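Local coordinates for ribonucleoside-diphosphate reductase, alpha chain (Actinobacillus ureae ATCC 25976, PDB 6DQX), which probably reduces ribonucleoside diphosphates to deoxyribonucleoside diphosphates as the catalytic alpha subunit of a class Id ribonucleotide reductase, at residues A[31-36]-A[51-56]; A[353-358]-A[432-437]; A[454-459]-A[468-473]. All coordinates share one frame; numbering follows the deposited sequence.

In the fold
Near the N terminus, contact 1 closes a short loop: helix 35-44 runs out and the chain returns so that residues 51-56, starting helix 52-67, pack on 31-36. Contact 2 comes far later and closes a wide excursion of 73 residues, which holds helices 367-395 and 418-423, by bringing the loop 432-437 back onto helix 353-359. Contact 3 follows across a short link between helices 453-461 and 467-475, which fold back on each other. The three loops lie in series, so none nests in or crosses another. Contact 1 stands apart, whereas contacts 2 and 3 touch: Asn437 packs on Leu455, and Phe454 on Ser355 and Gln358, joining the helix pair to the body of the subunit.

Contact 1. Residues A[31-36]-A[51-56]; sequences EWLNED and TALERI
Leu33 meets the first turn of helix 52-67 with both of its methyls. CD1 rests 3.8 Å from Ala52 CB, and CD2 comes up to Leu53, 3.6 Å from its CD2, the two leucines meeting at a slant. The CG of Leu33 lies opposite its own backbone N (chi1 -171°), which carries the branch out toward that turn and sets its two methyls side by side against Ala52. Leu53 starts out along the flank of its helix, and it is the far end of the side chain, CD2, that swings in.

Trp32 takes a different route. Its CG sits between the backbone N and the carbonyl carbon (chi1 65°), and the indole reaches across with its six-membered ring leading. Ile56 arrives from the opposite direction: its CD1 lies 3.9 Å from Trp32 CH2, touching the ring obliquely. The same methyl is 4.3 Å from Leu33 CD2, so one methyl touches both the indole and the leucine. Within its own segment, Leu33 CB lies 3.9 Å above the plane of the Trp32 ring, near the rim. The polar end of the indole is also held, NE1 donating to Met80 O, while Trp92 of helix 89-94 touches both Trp32 and Ile56.

Each segment runs into a helix start. Leu33 is the centre of an inverse gamma turn, and next to it Asn34 caps helix 35-44 through OD1 to Ser37 N. At the other helix, Glu54 N donates to Thr51 OG1 (3.1 Å), and Thr51 N returns a bond to Glu54 OE1 (3.2 Å), which uses its anti lone pair. Two capped N-termini thus flank an apolar seam, and the reciprocal Thr51-Glu54 pair is a classic capping box.

Contact 2. Residues A[353-358]-A[432-437]; sequences WHSYLQ and EPFKSN
His354, in the first turn of helix 353-359, receives the loop 432-437. The helix directly follows strand 347-351, part of the sheet in this alpha/beta barrel enzyme, so the loop is pinned just beyond a strand end. The backbone N of His354 donates to a water (3.0 Å), which also lies 2.7 Å from Glu432 O. The side chain of His354 leaves the helix toward the loop, and with CG opposite the backbone N (chi1 -161°) its ND1 accepts from Phe434 N at 3.0 Å. That donor lies close to the ring plane, 7° out of it, although the N-H bends to 151° at the hydrogen. Pro433 crosses the imidazole at about a right angle.

Ser355 comes next, its OG 3.4 Å from Phe434 CZ, oblique to the phenyl ring. One turn on, Gln358 stretches out so that its CD lies over one face of the His354 ring, near its rim. Its OE1 sits at the edge of the Phe434 ring, 3.5 Å from CE2, and accepts from Asn452 ND2. Gln358 NE2 donates to Val493 O and to a second water (2.9 Å), which in turn donates a hydrogen bond to Asn437 OD1 (2.7 Å).

Contact 3. Residues A[454-459]-A[468-473]; sequences FLEKLL and EIWESI
Trp470 lies in the cleft of a helical hairpin, its indole filling the gap between helix 467-475, which carries it, and helix 453-461. The two run roughly antiparallel, at 142° between their directions, and their axes stay 12.5 Å apart: a wide spacing that leaves room for a ring.

The six-membered ring does most of the touching. Trp470 CG lies opposite the carbonyl carbon (chi1 -76°), which brings the end of the indole to the facing helix although its CB does not start out toward it. Leu459 CD1 sits over one face, 4.1 Å from the centroid of that ring and 27° off its normal, a CH-pi contact displaced toward the CE2-CZ2 side of the ring. The ring's edge runs into the backbone of the facing helix: Glu456 CA lies in the ring plane, 3.8 Å from CZ2. Leu455 CD2 comes obliquely to CH2 at 4.1 Å.

On the side of Leu459, Ile469 and Ile473 complete the seam. Leu455 and Ile473 meet tip to tip, CD2 to CD1, while Leu459 CD1 is 4.0 Å from Ile469 CG2 and also approaches the end of Ile473. That single leucine methyl thus touches the indole and both isoleucines.

Further out, Tyr438, just after 432-437, packs edge-to-face with Trp470, and Lys451, just before helix 453-461, makes a cation-pi contact with it. The bond from Trp470 NE1 to Asp465 OD1, in the short link between the helices, helps fix the rotation of the indole.

Contact 1. Residues A[31-36]-A[51-56]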
loop_
_atom_site.group_PDB
_atom_site.type_symbol
_atom_site.label_atom_id
_atom_site.label_comp_id
_atom_site.label_asym_id
_atom_site.label_seq_id
_atom_site.Cartn_x
_atom_site.Cartn_y
_atom_site.Cartn_z
ATOM N N GLU A 31 -12.231 -24.351 37.106
ATOM C CA GLU A 31 -10.908 -24.543 37.702
ATOM C C GLU A 31 -9.817 -23.929 36.843
ATOM O O GLU A 31 -8.852 -23.360 37.363
ATOM C CB GLU A 31 -10.617 -26.018 37.953
ATOM C CG GLU A 31 -9.287 -26.253 38.668
ATOM C CD GLU A 31 -8.982 -27.712 38.854
ATOM O OE1 GLU A 31 -9.236 -28.227 39.955
ATOM O OE2 GLU A 31 -8.488 -28.340 37.897
ATOM N N TRP A 32 -9.973 -24.062 35.523
ATOM C CA TRP A 32 -9.070 -23.474 34.533
ATOM C C TRP A 32 -8.895 -21.968 34.621
ATOM O O TRP A 32 -7.834 -21.451 34.293
ATOM C CB TRP A 32 -9.524 -23.841 33.106
ATOM C CG TRP A 32 -10.855 -23.287 32.655
ATOM C CD1 TRP A 32 -12.061 -23.901 32.738
ATOM C CD2 TRP A 32 -11.092 -22.046 31.983
ATOM N NE1 TRP A 32 -13.025 -23.137 32.188
ATOM C CE2 TRP A 32 -12.466 -21.986 31.705
ATOM C CE3 TRP A 32 -10.274 -20.995 31.565
ATOM C CZ2 TRP A 32 -13.054 -20.905 31.053
ATOM C CZ3 TRP A 32 -10.848 -19.909 30.935
ATOM C CH2 TRP A 32 -12.242 -19.873 30.674
ATOM N N LEU A 33 -9.945 -21.283 35.037
ATOM C CA LEU A 33 -9.971 -19.835 35.164
ATOM C C LEU A 33 -9.365 -19.444 36.511
ATOM O O LEU A 33 -10.060 -19.011 37.426
ATOM C CB LEU A 33 -11.411 -19.346 35.018
ATOM C CG LEU A 33 -11.684 -17.850 34.903
ATOM C CD1 LEU A 33 -10.854 -17.233 33.797
ATOM C CD2 LEU A 33 -13.171 -17.653 34.613
ATOM N N ASN A 34 -8.058 -19.655 36.618
ATOM C CA ASN A 34 -7.317 -19.327 37.831
ATOM C C ASN A 34 -6.809 -17.889 37.710
ATOM O O ASN A 34 -7.133 -17.186 36.738
ATOM C CB ASN A 34 -6.193 -20.336 38.069
ATOM C CG ASN A 34 -5.095 -20.283 37.035
ATOM O OD1 ASN A 34 -5.101 -19.474 36.109
ATOM N ND2 ASN A 34 -4.122 -21.164 37.198
ATOM N N GLU A 35 -6.001 -17.451 38.671
ATOM C CA GLU A 35 -5.589 -16.052 38.707
ATOM C C GLU A 35 -4.718 -15.700 37.482
ATOM O O GLU A 35 -4.882 -14.628 36.906
ATOM C CB GLU A 35 -4.908 -15.731 40.055
ATOM C CG GLU A 35 -4.717 -14.247 40.363
ATOM C CD GLU A 35 -6.011 -13.450 40.380
ATOM O OE1 GLU A 35 -6.021 -12.323 39.838
ATOM O OE2 GLU A 35 -7.024 -13.937 40.925
ATOM N N ASP A 36 -3.857 -16.626 37.052
ATOM C CA ASP A 36 -3.046 -16.433 35.835
ATOM C C ASP A 36 -3.925 -16.168 34.610
ATOM O O ASP A 36 -3.700 -15.220 33.841
ATOM C CB ASP A 36 -2.177 -17.667 35.553
ATOM C CG ASP A 36 -1.049 -17.872 36.581
ATOM O OD1 ASP A 36 -0.781 -16.976 37.409
ATOM O OD2 ASP A 36 -0.434 -18.957 36.550
ATOM N N THR A 51 -15.533 -8.659 33.612
ATOM C CA THR A 51 -14.786 -9.787 34.160
ATOM C C THR A 51 -14.815 -10.962 33.173
ATOM O O THR A 51 -15.689 -11.017 32.318
ATOM C CB THR A 51 -15.362 -10.301 35.484
ATOM O OG1 THR A 51 -16.649 -10.909 35.262
ATOM C CG2 THR A 51 -15.481 -9.146 36.510
ATOM N N ALA A 52 -13.885 -11.906 33.344
ATOM C CA ALA A 52 -13.863 -13.142 32.520
ATOM C C ALA A 52 -15.178 -13.924 32.594
ATOM O O ALA A 52 -15.740 -14.293 31.577
ATOM C CB ALA A 52 -12.705 -14.027 32.926
ATOM N N LEU A 53 -15.702 -14.143 33.803
ATOM C CA LEU A 53 -16.952 -14.888 33.941
ATOM C C LEU A 53 -18.114 -14.161 33.292
ATOM O O LEU A 53 -18.933 -14.767 32.637
ATOM C CB LEU A 53 -17.279 -15.183 35.420
ATOM C CG LEU A 53 -16.405 -16.197 36.156
ATOM C CD1 LEU A 53 -16.662 -16.180 37.671
ATOM C CD2 LEU A 53 -16.628 -17.590 35.573
ATOM N N GLU A 54 -18.195 -12.850 33.485
ATOM C CA GLU A 54 -19.239 -12.043 32.870
ATOM C C GLU A 54 -19.210 -12.158 31.342
ATOM O O GLU A 54 -20.238 -12.273 30.674
ATOM C CB GLU A 54 -19.003 -10.599 33.310
ATOM C CG GLU A 54 -20.014 -9.591 32.898
ATOM C CD GLU A 54 -19.800 -8.292 33.653
ATOM O OE1 GLU A 54 -18.633 -7.950 34.001
ATOM O OE2 GLU A 54 -20.808 -7.623 33.905
ATOM N N ARG A 55 -18.011 -12.099 30.803
ATOM C CA ARG A 55 -17.813 -12.241 29.364
ATOM C C ARG A 55 -18.306 -13.619 28.861
ATOM O O ARG A 55 -18.989 -13.694 27.833
ATOM C CB ARG A 55 -16.333 -12.012 29.046
ATOM C CG ARG A 55 -15.962 -12.000 27.576
ATOM C CD ARG A 55 -16.508 -10.817 26.821
ATOM N NE ARG A 55 -16.270 -11.003 25.390
ATOM C CZ ARG A 55 -17.142 -10.831 24.405
ATOM N NH1 ARG A 55 -18.372 -10.408 24.625
ATOM N NH2 ARG A 55 -16.752 -11.088 23.151
ATOM N N ILE A 56 -18.015 -14.680 29.605
ATOM C CA ILE A 56 -18.419 -16.035 29.184
ATOM C C ILE A 56 -19.937 -16.153 29.156
ATOM O O ILE A 56 -20.518 -16.683 28.216
ATOM C CB ILE A 56 -17.788 -17.125 30.066
ATOM C CG1 ILE A 56 -16.261 -17.141 29.894
ATOM C CG2 ILE A 56 -18.394 -18.488 29.779
ATOM C CD1 ILE A 56 -15.545 -17.791 31.061
#

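Contact 2. Residues A[353-358]-A[432-437]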
loop_
_atom_site.group_PDB
_atom_site.type_symbol
_atom_site.label_atom_id
_atom_site.label_comp_id
_atom_site.label_asym_id
_atom_site.label_seq_id
_atom_site.Cartn_x
_atom_site.Cartn_y
_atom_site.Cartn_z
ATOM N N TRP A 353 -3.627 -32.506 23.466
ATOM C CA TRP A 353 -3.311 -33.880 23.021
ATOM C C TRP A 353 -2.252 -34.546 23.907
ATOM O O TRP A 353 -2.464 -35.648 24.430
ATOM C CB TRP A 353 -2.810 -33.840 21.581
ATOM C CG TRP A 353 -2.259 -35.110 20.969
ATOM C CD1 TRP A 353 -1.086 -35.224 20.269
ATOM C CD2 TRP A 353 -2.853 -36.423 20.966
ATOM N NE1 TRP A 353 -0.913 -36.524 19.823
ATOM C CE2 TRP A 353 -1.989 -37.273 20.230
ATOM C CE3 TRP A 353 -4.037 -36.952 21.485
ATOM C CZ2 TRP A 353 -2.259 -38.652 20.037
ATOM C CZ3 TRP A 353 -4.289 -38.344 21.303
ATOM C CH2 TRP A 353 -3.410 -39.150 20.574
ATOM N N HIS A 354 -1.106 -33.884 24.084
ATOM C CA HIS A 354 -0.051 -34.473 24.902
ATOM C C HIS A 354 -0.508 -34.610 26.360
ATOM O O HIS A 354 -0.246 -35.643 27.010
ATOM C CB HIS A 354 1.239 -33.678 24.798
ATOM C CG HIS A 354 2.447 -34.436 25.219
ATOM N ND1 HIS A 354 3.677 -33.836 25.380
ATOM C CD2 HIS A 354 2.634 -35.757 25.491
ATOM C CE1 HIS A 354 4.567 -34.746 25.729
ATOM N NE2 HIS A 354 3.960 -35.918 25.810
ATOM N N SER A 355 -1.246 -33.604 26.844
ATOM C CA SER A 355 -1.879 -33.696 28.150
ATOM C C SER A 355 -2.746 -34.944 28.321
ATOM O O SER A 355 -2.637 -35.630 29.343
ATOM C CB SER A 355 -2.689 -32.440 28.491
ATOM O OG SER A 355 -1.819 -31.320 28.618
ATOM N N TYR A 356 -3.623 -35.208 27.356
ATOM C CA TYR A 356 -4.426 -36.421 27.398
ATOM C C TYR A 356 -3.536 -37.670 27.488
ATOM O O TYR A 356 -3.801 -38.567 28.301
ATOM C CB TYR A 356 -5.355 -36.502 26.185
ATOM C CG TYR A 356 -6.142 -37.778 26.132
ATOM C CD1 TYR A 356 -7.254 -37.955 26.935
ATOM C CD2 TYR A 356 -5.748 -38.824 25.313
ATOM C CE1 TYR A 356 -7.973 -39.139 26.917
ATOM C CE2 TYR A 356 -6.465 -40.011 25.283
ATOM C CZ TYR A 356 -7.577 -40.162 26.095
ATOM O OH TYR A 356 -8.309 -41.336 26.081
ATOM N N LEU A 357 -2.495 -37.733 26.661
ATOM C CA LEU A 357 -1.610 -38.908 26.667
ATOM C C LEU A 357 -0.935 -39.064 28.009
ATOM O O LEU A 357 -0.897 -40.174 28.563
ATOM C CB LEU A 357 -0.578 -38.856 25.557
ATOM C CG LEU A 357 -1.175 -38.923 24.154
ATOM C CD1 LEU A 357 -0.064 -38.814 23.153
ATOM C CD2 LEU A 357 -1.992 -40.190 23.920
ATOM N N GLN A 358 -0.450 -37.956 28.566
ATOM C CA GLN A 358 0.214 -38.020 29.880
ATOM C C GLN A 358 -0.722 -38.362 31.018
ATOM O O GLN A 358 -0.325 -39.102 31.938
ATOM C CB GLN A 358 1.016 -36.744 30.158
ATOM C CG GLN A 358 2.274 -36.683 29.303
ATOM C CD GLN A 358 3.090 -35.421 29.558
ATOM O OE1 GLN A 358 2.584 -34.469 30.124
ATOM N NE2 GLN A 358 4.345 -35.421 29.139
ATOM N N GLU A 432 0.871 -30.658 19.632
ATOM C CA GLU A 432 2.317 -30.582 19.776
ATOM C C GLU A 432 2.725 -31.171 21.136
ATOM O O GLU A 432 2.003 -31.020 22.119
ATOM C CB GLU A 432 2.691 -29.092 19.682
ATOM C CG GLU A 432 4.049 -28.741 19.147
ATOM C CD GLU A 432 4.183 -27.243 18.904
ATOM O OE1 GLU A 432 4.626 -26.563 19.824
ATOM O OE2 GLU A 432 3.822 -26.747 17.807
ATOM N N PRO A 433 3.911 -31.811 21.219
ATOM C CA PRO A 433 4.390 -32.160 22.547
ATOM C C PRO A 433 4.689 -30.913 23.373
ATOM O O PRO A 433 5.059 -29.869 22.819
ATOM C CB PRO A 433 5.702 -32.924 22.266
ATOM C CG PRO A 433 5.613 -33.362 20.837
ATOM C CD PRO A 433 4.825 -32.273 20.162
ATOM N N PHE A 434 4.516 -31.018 24.680
ATOM C CA PHE A 434 5.085 -30.068 25.618
ATOM C C PHE A 434 6.542 -29.809 25.312
ATOM O O PHE A 434 7.302 -30.740 25.056
ATOM C CB PHE A 434 4.995 -30.573 27.054
ATOM C CG PHE A 434 3.663 -30.371 27.710
ATOM C CD1 PHE A 434 3.134 -29.094 27.893
ATOM C CD2 PHE A 434 2.966 -31.455 28.237
ATOM C CE1 PHE A 434 1.928 -28.911 28.544
ATOM C CE2 PHE A 434 1.750 -31.273 28.896
ATOM C CZ PHE A 434 1.237 -29.995 29.059
ATOM N N LYS A 435 6.916 -28.529 25.352
ATOM C CA LYS A 435 8.293 -28.137 25.116
ATOM C C LYS A 435 9.158 -28.825 26.143
ATOM O O LYS A 435 10.119 -29.487 25.795
ATOM C CB LYS A 435 8.465 -26.623 25.231
ATOM C CG LYS A 435 9.880 -26.164 24.888
ATOM C CD LYS A 435 9.991 -24.642 24.820
ATOM C CE LYS A 435 9.904 -23.998 26.195
ATOM N NZ LYS A 435 10.657 -22.714 26.223
ATOM N N SER A 436 8.786 -28.677 27.407
ATOM C CA SER A 436 9.467 -29.376 28.473
ATOM C C SER A 436 8.609 -29.450 29.746
ATOM O O SER A 436 7.494 -28.918 29.806
ATOM C CB SER A 436 10.814 -28.701 28.752
ATOM O OG SER A 436 10.631 -27.536 29.529
ATOM N N ASN A 437 9.155 -30.120 30.752
ATOM C CA ASN A 437 8.433 -30.374 32.006
ATOM C C ASN A 437 8.486 -29.240 33.025
ATOM O O ASN A 437 7.744 -29.262 34.007
ATOM C CB ASN A 437 8.979 -31.645 32.626
ATOM C CG ASN A 437 8.741 -32.838 31.747
ATOM O OD1 ASN A 437 7.597 -33.273 31.607
ATOM N ND2 ASN A 437 9.790 -33.369 31.147
HETATM O O HOH W 1 -0.618 -31.285 22.632
HETATM O O HOH W 2 6.226 -33.262 29.273
#

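Contact 3. Residues A[454-459]-A[468-473]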
loop_
_atom_site.group_PDB
_atom_site.type_symbol
_atom_site.label_atom_id
_atom_site.label_comp_id
_atom_site.label_asym_id
_atom_site.label_seq_id
_atom_site.Cartn_x
_atom_site.Cartn_y
_atom_site.Cartn_z
ATOM N N PHE A 454 1.394 -33.792 35.778
ATOM C CA PHE A 454 1.478 -35.265 35.830
ATOM C C PHE A 454 2.854 -35.712 36.305
ATOM O O PHE A 454 2.971 -36.693 37.055
ATOM C CB PHE A 454 1.140 -35.884 34.469
ATOM C CG PHE A 454 -0.118 -35.345 33.884
ATOM C CD1 PHE A 454 -1.346 -35.690 34.427
ATOM C CD2 PHE A 454 -0.076 -34.420 32.832
ATOM C CE1 PHE A 454 -2.525 -35.152 33.914
ATOM C CE2 PHE A 454 -1.254 -33.897 32.311
ATOM C CZ PHE A 454 -2.475 -34.263 32.855
ATOM N N LEU A 455 3.906 -35.004 35.888
ATOM C CA LEU A 455 5.243 -35.278 36.428
ATOM C C LEU A 455 5.269 -34.997 37.929
ATOM O O LEU A 455 5.769 -35.805 38.705
ATOM C CB LEU A 455 6.315 -34.441 35.736
ATOM C CG LEU A 455 7.755 -34.676 36.223
ATOM C CD1 LEU A 455 8.185 -36.125 36.078
ATOM C CD2 LEU A 455 8.721 -33.771 35.478
ATOM N N GLU A 456 4.733 -33.844 38.318
ATOM C CA GLU A 456 4.629 -33.452 39.727
ATOM C C GLU A 456 3.992 -34.555 40.571
ATOM O O GLU A 456 4.573 -34.992 41.566
ATOM C CB GLU A 456 3.819 -32.170 39.859
ATOM C CG GLU A 456 3.758 -31.615 41.273
ATOM C CD GLU A 456 3.318 -30.173 41.305
ATOM O OE1 GLU A 456 2.259 -29.865 40.732
ATOM O OE2 GLU A 456 4.029 -29.351 41.911
ATOM N N LYS A 457 2.810 -35.004 40.151
ATOM C CA LYS A 457 2.108 -36.105 40.812
ATOM C C LYS A 457 3.009 -37.349 40.920
ATOM O O LYS A 457 3.159 -37.892 42.014
ATOM C CB LYS A 457 0.789 -36.413 40.087
ATOM C CG LYS A 457 0.156 -37.757 40.414
ATOM C CD LYS A 457 -1.201 -37.878 39.736
ATOM C CE LYS A 457 -1.752 -39.292 39.840
ATOM N NZ LYS A 457 -3.044 -39.412 39.116
ATOM N N LEU A 458 3.622 -37.775 39.811
ATOM C CA LEU A 458 4.570 -38.902 39.833
ATOM C C LEU A 458 5.733 -38.712 40.809
ATOM O O LEU A 458 6.123 -39.661 41.501
ATOM C CB LEU A 458 5.149 -39.190 38.446
ATOM C CG LEU A 458 6.124 -40.371 38.351
ATOM C CD1 LEU A 458 5.440 -41.684 38.729
ATOM C CD2 LEU A 458 6.734 -40.450 36.965
ATOM N N LEU A 459 6.303 -37.510 40.837
ATOM C CA LEU A 459 7.397 -37.199 41.763
ATOM C C LEU A 459 6.922 -37.236 43.219
ATOM O O LEU A 459 7.660 -37.687 44.088
ATOM C CB LEU A 459 8.037 -35.841 41.442
ATOM C CG LEU A 459 8.828 -35.739 40.134
ATOM C CD1 LEU A 459 9.421 -34.346 39.988
ATOM C CD2 LEU A 459 9.923 -36.788 40.059
ATOM N N GLU A 468 15.686 -29.694 44.885
ATOM C CA GLU A 468 16.881 -30.240 44.240
ATOM C C GLU A 468 16.543 -31.003 42.946
ATOM O O GLU A 468 17.214 -30.838 41.924
ATOM C CB GLU A 468 17.642 -31.144 45.215
ATOM C CG GLU A 468 18.934 -31.713 44.651
ATOM C CD GLU A 468 19.980 -31.956 45.723
ATOM O OE1 GLU A 468 20.536 -30.954 46.226
ATOM O OE2 GLU A 468 20.251 -33.135 46.055
ATOM N N ILE A 469 15.496 -31.822 43.000
ATOM C CA ILE A 469 15.039 -32.590 41.829
ATOM C C ILE A 469 14.531 -31.644 40.741
ATOM O O ILE A 469 14.930 -31.767 39.583
ATOM C CB ILE A 469 13.950 -33.626 42.209
ATOM C CG1 ILE A 469 14.532 -34.707 43.138
ATOM C CG2 ILE A 469 13.333 -34.276 40.965
ATOM C CD1 ILE A 469 15.415 -35.733 42.457
ATOM N N TRP A 470 13.672 -30.701 41.116
ATOM C CA TRP A 470 13.144 -29.729 40.151
ATOM C C TRP A 470 14.239 -28.842 39.575
ATOM O O TRP A 470 14.255 -28.594 38.364
ATOM C CB TRP A 470 12.031 -28.867 40.754
ATOM C CG TRP A 470 10.717 -29.585 40.868
ATOM C CD1 TRP A 470 10.132 -30.048 42.009
ATOM C CD2 TRP A 470 9.824 -29.928 39.791
ATOM N NE1 TRP A 470 8.927 -30.650 41.715
ATOM C CE2 TRP A 470 8.717 -30.592 40.362
ATOM C CE3 TRP A 470 9.856 -29.736 38.399
ATOM C CZ2 TRP A 470 7.641 -31.061 39.592
ATOM C CZ3 TRP A 470 8.783 -30.213 37.626
ATOM C CH2 TRP A 470 7.696 -30.869 38.227
ATOM N N GLU A 471 15.172 -28.383 40.415
ATOM C CA GLU A 471 16.280 -27.570 39.895
ATOM C C GLU A 471 17.112 -28.352 38.876
ATOM O O GLU A 471 17.556 -27.779 37.879
ATOM C CB GLU A 471 17.176 -27.018 41.021
ATOM C CG GLU A 471 18.256 -26.074 40.507
ATOM C CD GLU A 471 19.133 -25.507 41.608
ATOM O OE1 GLU A 471 19.910 -26.283 42.198
ATOM O OE2 GLU A 471 19.038 -24.291 41.863
ATOM N N SER A 472 17.315 -29.647 39.120
ATOM C CA SER A 472 18.035 -30.504 38.182
ATOM C C SER A 472 17.321 -30.565 36.820
ATOM O O SER A 472 17.965 -30.540 35.771
ATOM C CB SER A 472 18.172 -31.914 38.743
ATOM O OG SER A 472 18.998 -32.689 37.910
ATOM N N ILE A 473 15.992 -30.639 36.870
ATOM C CA ILE A 473 15.143 -30.626 35.663
ATOM C C ILE A 473 15.257 -29.275 34.935
ATOM O O ILE A 473 15.487 -29.243 33.729
ATOM C CB ILE A 473 13.673 -30.979 36.016
ATOM C CG1 ILE A 473 13.606 -32.419 36.548
ATOM C CG2 ILE A 473 12.755 -30.838 34.794
ATOM C CD1 ILE A 473 12.310 -32.764 37.249
#